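Local coordinates for beta-N-acetylglucosaminidase-like protein Glycoside hydrolase family 20 (Flavobacterium johnsoniae, PDB 6YHH) that probably cleaves terminal N-acetylglucosamine units from chitin-derived oligosaccharides, acting as a beta-N-acetylhexosaminidase of glycoside hydrolase family 20, at residues A[31-34]-A[40-43]; A[45-50]-A[221-226]. All blocks are in the same frame, centred on the assembly; numbering follows the deposited sequence. Where two conformers were deposited one is given.

Contact 1. Residues A[31-34]-A[40-43]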
ATOM      1  N   VAL A  31     -20.170  -5.218  21.516  1.00 14.23           N
ATOM      2  CA  VAL A  31     -19.825  -6.614  21.410  1.00 15.62           C
ATOM      3  C   VAL A  31     -19.331  -7.181  22.726  1.00 15.93           C
ATOM      4  O   VAL A  31     -18.607  -6.553  23.497  1.00 16.27           O
ATOM      5  CB  VAL A  31     -18.815  -6.890  20.255  1.00 16.54           C
ATOM      6  CG1 VAL A  31     -17.470  -6.261  20.543  1.00 18.68           C
ATOM      7  CG2 VAL A  31     -18.660  -8.370  19.983  1.00 17.12           C
ATOM      8  N   ASN A  32     -19.700  -8.436  22.952  1.00 14.86           N
ATOM      9  CA  ASN A  32     -19.325  -9.202  24.140  1.00 15.61           C
ATOM     10  C   ASN A  32     -18.954 -10.596  23.721  1.00 14.70           C
ATOM     11  O   ASN A  32     -19.609 -11.123  22.796  1.00 15.94           O
ATOM     12  CB  ASN A  32     -20.538  -9.295  25.078  1.00 16.87           C
ATOM     13  CG  ASN A  32     -20.162  -9.852  26.431  1.00 19.03           C
ATOM     14  OD1 ASN A  32     -19.282  -9.313  27.114  1.00 18.25           O
ATOM     15  ND2 ASN A  32     -20.813 -10.996  26.811  1.00 20.35           N
ATOM     16  N   ILE A  33     -17.967 -11.149  24.399  1.00 14.29           N
ATOM     17  CA  ILE A  33     -17.437 -12.442  24.104  1.00 14.89           C
ATOM     18  C   ILE A  33     -17.522 -13.311  25.368  1.00 16.75           C
ATOM     19  O   ILE A  33     -17.123 -12.863  26.456  1.00 14.81           O
ATOM     20  CB  ILE A  33     -15.960 -12.412  23.665  1.00 15.80           C
ATOM     21  CG1 ILE A  33     -15.730 -11.392  22.533  1.00 14.56           C
ATOM     22  CG2 ILE A  33     -15.512 -13.792  23.240  1.00 14.93           C
ATOM     23  CD1 ILE A  33     -14.258 -11.171  22.338  1.00 14.91           C
ATOM     24  N   SER A  34     -17.945 -14.552  25.183  0.50 15.28           N
ATOM     25  CA  SER A  34     -18.118 -15.489  26.290  0.50 15.01           C
ATOM     26  C   SER A  34     -17.636 -16.874  25.955  0.50 15.13           C
ATOM     27  O   SER A  34     -17.280 -17.206  24.806  0.50 14.01           O
ATOM     28  CB  SER A  34     -19.579 -15.538  26.723  0.50 14.89           C
ATOM     29  OG  SER A  34     -20.381 -16.121  25.718  0.50 13.42           O
ATOM     30  N   ARG A  40      -6.887 -15.434  20.311  1.00 12.21           N
ATOM     31  CA  ARG A  40      -6.986 -14.812  18.966  1.00 12.38           C
ATOM     32  C   ARG A  40      -8.326 -14.199  18.706  1.00 11.45           C
ATOM     33  O   ARG A  40      -8.502 -13.324  17.853  1.00 11.16           O
ATOM     34  CB  ARG A  40      -6.669 -15.850  17.886  1.00 10.88           C
ATOM     35  CG  ARG A  40      -7.713 -16.950  17.667  1.00 11.52           C
ATOM     36  CD  ARG A  40      -7.415 -17.920  16.501  1.00 11.01           C
ATOM     37  NE  ARG A  40      -6.129 -18.613  16.681  1.00 12.60           N
ATOM     38  CZ  ARG A  40      -5.935 -19.722  17.374  1.00 12.99           C
ATOM     39  NH1 ARG A  40      -6.998 -20.337  17.932  1.00 12.36           N
ATOM     40  NH2 ARG A  40      -4.721 -20.180  17.558  1.00 12.58           N
ATOM     41  N   ILE A  41      -9.320 -14.573  19.530  1.00 11.16           N
ATOM     42  CA  ILE A  41     -10.636 -13.981  19.329  1.00 10.55           C
ATOM     43  C   ILE A  41     -10.614 -12.457  19.582  1.00 11.14           C
ATOM     44  O   ILE A  41     -11.428 -11.716  18.981  1.00 11.59           O
ATOM     45  CB  ILE A  41     -11.725 -14.703  20.219  1.00 10.54           C
ATOM     46  CG1 ILE A  41     -13.133 -14.295  19.868  1.00 10.88           C
ATOM     47  CG2 ILE A  41     -11.484 -14.324  21.681  1.00 10.96           C
ATOM     48  CD1 ILE A  41     -13.625 -14.664  18.479  1.00 11.92           C
ATOM     49  N   PHE A  42      -9.746 -11.970  20.465  1.00 10.59           N
ATOM     50  CA  PHE A  42      -9.793 -10.549  20.893  1.00 11.94           C
ATOM     51  C   PHE A  42      -9.429  -9.577  19.759  1.00 11.71           C
ATOM     52  O   PHE A  42     -10.150  -8.652  19.469  1.00 11.61           O
ATOM     53  CB  PHE A  42      -8.972 -10.321  22.156  1.00 11.05           C
ATOM     54  CG  PHE A  42      -9.497 -11.138  23.331  1.00 12.42           C
ATOM     55  CD1 PHE A  42     -10.819 -11.019  23.746  1.00 13.80           C
ATOM     56  CD2 PHE A  42      -8.671 -12.074  23.921  1.00 15.31           C
ATOM     57  CE1 PHE A  42     -11.299 -11.810  24.824  1.00 15.42           C
ATOM     58  CE2 PHE A  42      -9.140 -12.844  24.992  1.00 16.23           C
ATOM     59  CZ  PHE A  42     -10.432 -12.715  25.399  1.00 16.65           C
ATOM     60  N   GLY A  43      -8.335  -9.885  19.092  1.00 12.67           N
ATOM     61  CA  GLY A  43      -7.939  -9.012  17.967  1.00 12.03           C
ATOM     62  C   GLY A  43      -8.979  -9.153  16.869  1.00 11.73           C
ATOM     63  O   GLY A  43      -9.280  -8.151  16.163  1.00 10.78           O
TER
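Ile33, Ile41 and Phe42 meet at the first step of a beta-alpha-beta crossover in domain 2 of the family 20 fold, where strand 31-35 hands over to helix 40-56 before the chain returns as the parallel strand 76-80. A short loop turns the chain back, so that the first turn of the helix packs against the face of the sheet it has just left. The Ile33 and Ile41 CA atoms stand 8.5 Å apart, and the space between them is bridged by apolar side chains, with no hydrogen bond across. Ile33 does most of the reaching. Its CG1 branch lies beside the backbone N, and an extended chi2 of 168° sends CD1 on to the helix. There this methyl meets the Phe42 ring obliquely, 3.7 Å from Phe42 CD1. The same methyl approaches the Ile41 CG1 methylene at 4.1 Å, while the shorter branch, Ile33 CG2, comes to 4.2 Å from Ile41 CG1. The two isoleucines slide past each other in opposite directions, and two methyls of the strand residue meet one methylene of the helix residue.

Around this small apolar patch, Ile33 also packs on Ile65 and Leu68 of a loop, and Ile41 reaches Ala113 of helix 110-123. Asn32 makes backbone hydrogen bonds to Leu76 and Ile78, knitting the two parallel strands of the crossover together. Within the helix the aromatic ring is backed by its neighbour: Ile41 CG2 sits over the centre of the Phe42 ring, 3.9 Å above its plane.

Contact 2. Residues A[45-50]-A[221-226]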
ATOM      1  N   VAL A  45     -12.221  -9.719  16.979  1.00 10.28           N
ATOM      2  CA  VAL A  45     -13.404  -8.940  17.331  1.00 11.28           C
ATOM      3  C   VAL A  45     -13.122  -7.447  17.248  1.00 10.34           C
ATOM      4  O   VAL A  45     -13.934  -6.669  16.727  1.00 10.77           O
ATOM      5  CB  VAL A  45     -14.000  -9.372  18.719  1.00 10.88           C
ATOM      6  CG1 VAL A  45     -15.144  -8.455  19.098  1.00 12.61           C
ATOM      7  CG2 VAL A  45     -14.524 -10.782  18.598  1.00 11.93           C
ATOM      8  N   THR A  46     -11.951  -7.048  17.686  1.00  9.71           N
ATOM      9  CA  THR A  46     -11.571  -5.623  17.575  1.00  9.88           C
ATOM     10  C   THR A  46     -11.533  -5.176  16.115  1.00 10.17           C
ATOM     11  O   THR A  46     -12.102  -4.132  15.754  1.00 11.13           O
ATOM     12  CB  THR A  46     -10.179  -5.402  18.258  1.00 10.90           C
ATOM     13  OG1 THR A  46     -10.219  -5.840  19.661  1.00 11.75           O
ATOM     14  CG2 THR A  46      -9.839  -3.911  18.204  1.00 11.97           C
ATOM     15  N   ARG A  47     -10.892  -6.000  15.258  1.00 10.30           N
ATOM     16  CA  ARG A  47     -10.821  -5.636  13.810  1.00 10.64           C
ATOM     17  C   ARG A  47     -12.189  -5.628  13.186  1.00 11.37           C
ATOM     18  O   ARG A  47     -12.468  -4.792  12.401  1.00 12.21           O
ATOM     19  CB  ARG A  47      -9.886  -6.599  13.099  1.00 11.39           C
ATOM     20  CG  ARG A  47      -8.443  -6.388  13.492  1.00 13.22           C
ATOM     21  CD  ARG A  47      -7.442  -7.261  12.769  1.00 13.90           C
ATOM     22  NE  ARG A  47      -7.534  -8.697  13.034  1.00 14.16           N
ATOM     23  CZ  ARG A  47      -6.875  -9.281  14.033  1.00 16.15           C
ATOM     24  NH1 ARG A  47      -6.072  -8.556  14.829  1.00 15.06           N
ATOM     25  NH2 ARG A  47      -7.017 -10.568  14.213  1.00 16.52           N
ATOM     26  N   PHE A  48     -13.061  -6.549  13.560  1.00 10.32           N
ATOM     27  CA  PHE A  48     -14.442  -6.563  13.097  1.00 10.33           C
ATOM     28  C   PHE A  48     -15.130  -5.200  13.357  1.00 10.55           C
ATOM     29  O   PHE A  48     -15.765  -4.588  12.525  1.00 10.32           O
ATOM     30  CB  PHE A  48     -15.238  -7.751  13.708  1.00 10.42           C
ATOM     31  CG  PHE A  48     -16.725  -7.554  13.641  1.00 10.81           C
ATOM     32  CD1 PHE A  48     -17.484  -7.860  12.516  1.00 10.87           C
ATOM     33  CD2 PHE A  48     -17.385  -7.003  14.711  1.00 10.98           C
ATOM     34  CE1 PHE A  48     -18.865  -7.676  12.497  1.00 11.45           C
ATOM     35  CE2 PHE A  48     -18.752  -6.752  14.664  1.00 10.75           C
ATOM     36  CZ  PHE A  48     -19.512  -7.076  13.582  1.00 11.59           C
ATOM     37  N   LEU A  49     -15.005  -4.764  14.607  1.00 10.99           N
ATOM     38  CA  LEU A  49     -15.635  -3.515  15.048  1.00 11.25           C
ATOM     39  C   LEU A  49     -15.056  -2.313  14.299  1.00 10.37           C
ATOM     40  O   LEU A  49     -15.797  -1.458  13.823  1.00 11.20           O
ATOM     41  CB  LEU A  49     -15.484  -3.388  16.552  1.00 12.45           C
ATOM     42  CG  LEU A  49     -16.269  -2.247  17.188  1.00 15.82           C
ATOM     43  CD1 LEU A  49     -17.729  -2.551  17.019  1.00 16.41           C
ATOM     44  CD2 LEU A  49     -15.955  -2.117  18.674  1.00 16.49           C
ATOM     45  N   ARG A  50     -13.731  -2.275  14.170  1.00  9.83           N
ATOM     46  CA  ARG A  50     -13.077  -1.249  13.380  1.00 10.55           C
ATOM     47  C   ARG A  50     -13.558  -1.240  11.947  1.00 10.14           C
ATOM     48  O   ARG A  50     -13.890  -0.181  11.379  1.00 10.53           O
ATOM     49  CB  ARG A  50     -11.560  -1.356  13.417  1.00 10.73           C
ATOM     50  CG  ARG A  50     -10.881  -1.193  14.779  1.00 11.53           C
ATOM     51  CD  ARG A  50     -10.979   0.285  15.238  1.00 12.36           C
ATOM     52  NE  ARG A  50     -12.222   0.616  15.881  1.00 12.99           N
ATOM     53  CZ  ARG A  50     -12.575   0.293  17.132  1.00 15.13           C
ATOM     54  NH1 ARG A  50     -11.752  -0.471  17.877  1.00 16.14           N
ATOM     55  NH2 ARG A  50     -13.731   0.695  17.592  1.00 15.73           N
ATOM     56  N   ASP A 221      -1.902 -16.758  12.518  1.00 10.48           N
ATOM     57  CA  ASP A 221      -2.503 -17.574  13.638  1.00 10.43           C
ATOM     58  C   ASP A 221      -3.618 -16.775  14.288  1.00 10.60           C
ATOM     59  O   ASP A 221      -4.726 -17.303  14.492  1.00 11.13           O
ATOM     60  CB  ASP A 221      -1.338 -17.937  14.643  1.00 10.81           C
ATOM     61  CG  ASP A 221      -1.812 -18.661  15.879  1.00 12.90           C
ATOM     62  OD1 ASP A 221      -2.938 -18.329  16.381  1.00 12.36           O
ATOM     63  OD2 ASP A 221      -0.986 -19.499  16.339  1.00 12.76           O
ATOM     64  N   GLU A 222      -3.393 -15.493  14.503  1.00 10.60           N
ATOM     65  CA  GLU A 222      -4.399 -14.611  15.014  1.00 11.40           C
ATOM     66  C   GLU A 222      -5.631 -14.589  14.123  1.00 11.00           C
ATOM     67  O   GLU A 222      -6.726 -14.334  14.599  1.00 12.34           O
ATOM     68  CB  GLU A 222      -3.847 -13.174  15.200  1.00 12.38           C
ATOM     69  CG  GLU A 222      -2.903 -13.033  16.379  1.00 13.87           C
ATOM     70  CD  GLU A 222      -3.632 -12.964  17.714  1.00 13.65           C
ATOM     71  OE1 GLU A 222      -4.174 -11.897  18.015  1.00 15.13           O
ATOM     72  OE2 GLU A 222      -3.715 -14.006  18.395  1.00 14.79           O
ATOM     73  N   ARG A 223      -5.425 -14.848  12.821  1.00  9.88           N
ATOM     74  CA  ARG A 223      -6.538 -14.824  11.846  1.00  9.65           C
ATOM     75  C   ARG A 223      -6.976 -16.186  11.408  1.00  9.73           C
ATOM     76  O   ARG A 223      -7.761 -16.348  10.455  1.00 11.00           O
ATOM     77  CB  ARG A 223      -6.060 -13.970  10.657  1.00  9.76           C
ATOM     78  CG  ARG A 223      -6.037 -12.509  11.030  1.00  9.79           C
ATOM     79  CD  ARG A 223      -5.060 -11.674  10.142  1.00  9.55           C
ATOM     80  NE  ARG A 223      -4.968 -10.274  10.494  1.00 10.49           N
ATOM     81  CZ  ARG A 223      -4.295  -9.798  11.546  1.00  9.77           C
ATOM     82  NH1 ARG A 223      -3.567 -10.584  12.341  1.00  9.58           N
ATOM     83  NH2 ARG A 223      -4.282  -8.519  11.798  1.00 11.40           N
ATOM     84  N   GLY A 224      -6.628 -17.225  12.199  1.00 10.51           N
ATOM     85  CA  GLY A 224      -7.065 -18.580  11.974  1.00  9.67           C
ATOM     86  C   GLY A 224      -6.459 -19.365  10.825  1.00 10.09           C
ATOM     87  O   GLY A 224      -7.027 -20.377  10.355  1.00 10.75           O
ATOM     88  N   ILE A 225      -5.293 -18.894  10.398  1.00  9.46           N
ATOM     89  CA  ILE A 225      -4.593 -19.399   9.193  1.00  9.72           C
ATOM     90  C   ILE A 225      -3.286 -20.154   9.517  1.00  9.17           C
ATOM     91  O   ILE A 225      -2.434 -19.678  10.256  1.00 10.80           O
ATOM     92  CB  ILE A 225      -4.329 -18.204   8.254  1.00  9.99           C
ATOM     93  CG1 ILE A 225      -5.677 -17.538   7.827  1.00  9.80           C
ATOM     94  CG2 ILE A 225      -3.490 -18.630   7.040  1.00 10.32           C
ATOM     95  CD1 ILE A 225      -5.456 -16.143   7.291  1.00 11.33           C
ATOM     96  N   LEU A 226      -3.171 -21.314   8.932  1.00  9.42           N
ATOM     97  CA  LEU A 226      -1.970 -22.186   8.934  1.00  9.60           C
ATOM     98  C   LEU A 226      -0.992 -21.746   7.854  1.00  9.35           C
ATOM     99  O   LEU A 226      -1.420 -21.510   6.725  1.00  8.99           O
ATOM    100  CB  LEU A 226      -2.404 -23.590   8.603  1.00 10.12           C
ATOM    101  CG  LEU A 226      -1.328 -24.645   8.371  1.00 10.18           C
ATOM    102  CD1 LEU A 226      -0.560 -24.903   9.658  1.00 11.67           C
ATOM    103  CD2 LEU A 226      -1.900 -25.949   7.872  1.00 10.81           C
TER
HETATM  104  O   HOH W   1      -6.588 -11.690  16.715  1.00 12.22           O
HETATM  105  O   HOH W   2      -4.020  -9.520  16.747  1.00 13.80           O
HETATM  106  O   HOH W   3      -8.744 -12.493  13.634  1.00 16.04           O
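Arg47 and Arg223 form a guanidinium-on-guanidinium stack that joins helix 40-56 of domain 2 to the end of helix 210-222 in the catalytic TIM-barrel domain. The two chains cross at about a right angle, yet their flat ends come nearly parallel, with planes 17° apart and centres separated by 3.6 Å. The stack is offset: Arg223 NH2 hangs 3.2 Å above the Arg47 plane, toward its rim. Arg47 gets there by bending at chi3 (-66°), whereas Arg223 stays extended from CG to NE.

Two like charges lie face to face, and the edges of both are bonded to other groups. Arg223 NE makes a salt bridge to Asp168, whose charge probably offsets part of the repulsion, and NH1 bonds to Tyr219 O; together they fix the rotation of this guanidinium against its mate. Arg47 is served by water. One molecule accepts from Arg47 NH1 at 3.0 Å and donates to Glu222 OE1. Another accepts from Arg47 NH2 at 2.8 Å and reaches the same carboxylate oxygen, 4.9 Å from Arg47 NH2. With Arg47 replaced by an alanine, the Arg223 guanidinium is likely to lose its stacking mate and the bridging waters their donor, weakening the link between the domains.

On the catalytic-domain side the helix closes in a Schellman motif, with Gly224 at positive phi, Gly224 N bonded to Asp221 O and Ile225 N to the carbonyl oxygen one residue earlier. A third water, in the plane of the Arg47 guanidinium, accepts from Arg47 NH2 at 2.7 Å and donates to Glu222 O at 2.9 Å.

Both contacts draw on helix 40-56, but on different sides of it. Contact 1 faces inward to the sheet of domain 2, is largely buried and is purely apolar, joining elements only a few residues apart in sequence. Contact 2 faces the catalytic domain across 170 intervening residues; it lies at the surface and works through charge, stacking and water. The two centres are about 10 Å apart and they touch directly. Val45, in the helical segment of contact 2, packs on Val31 and Ile33 and so extends the apolar core of contact 1. Arg40, in turn, crosses between the domains with a salt bridge, Arg40 NH2 to Asp221 OD1 at 2.8 Å.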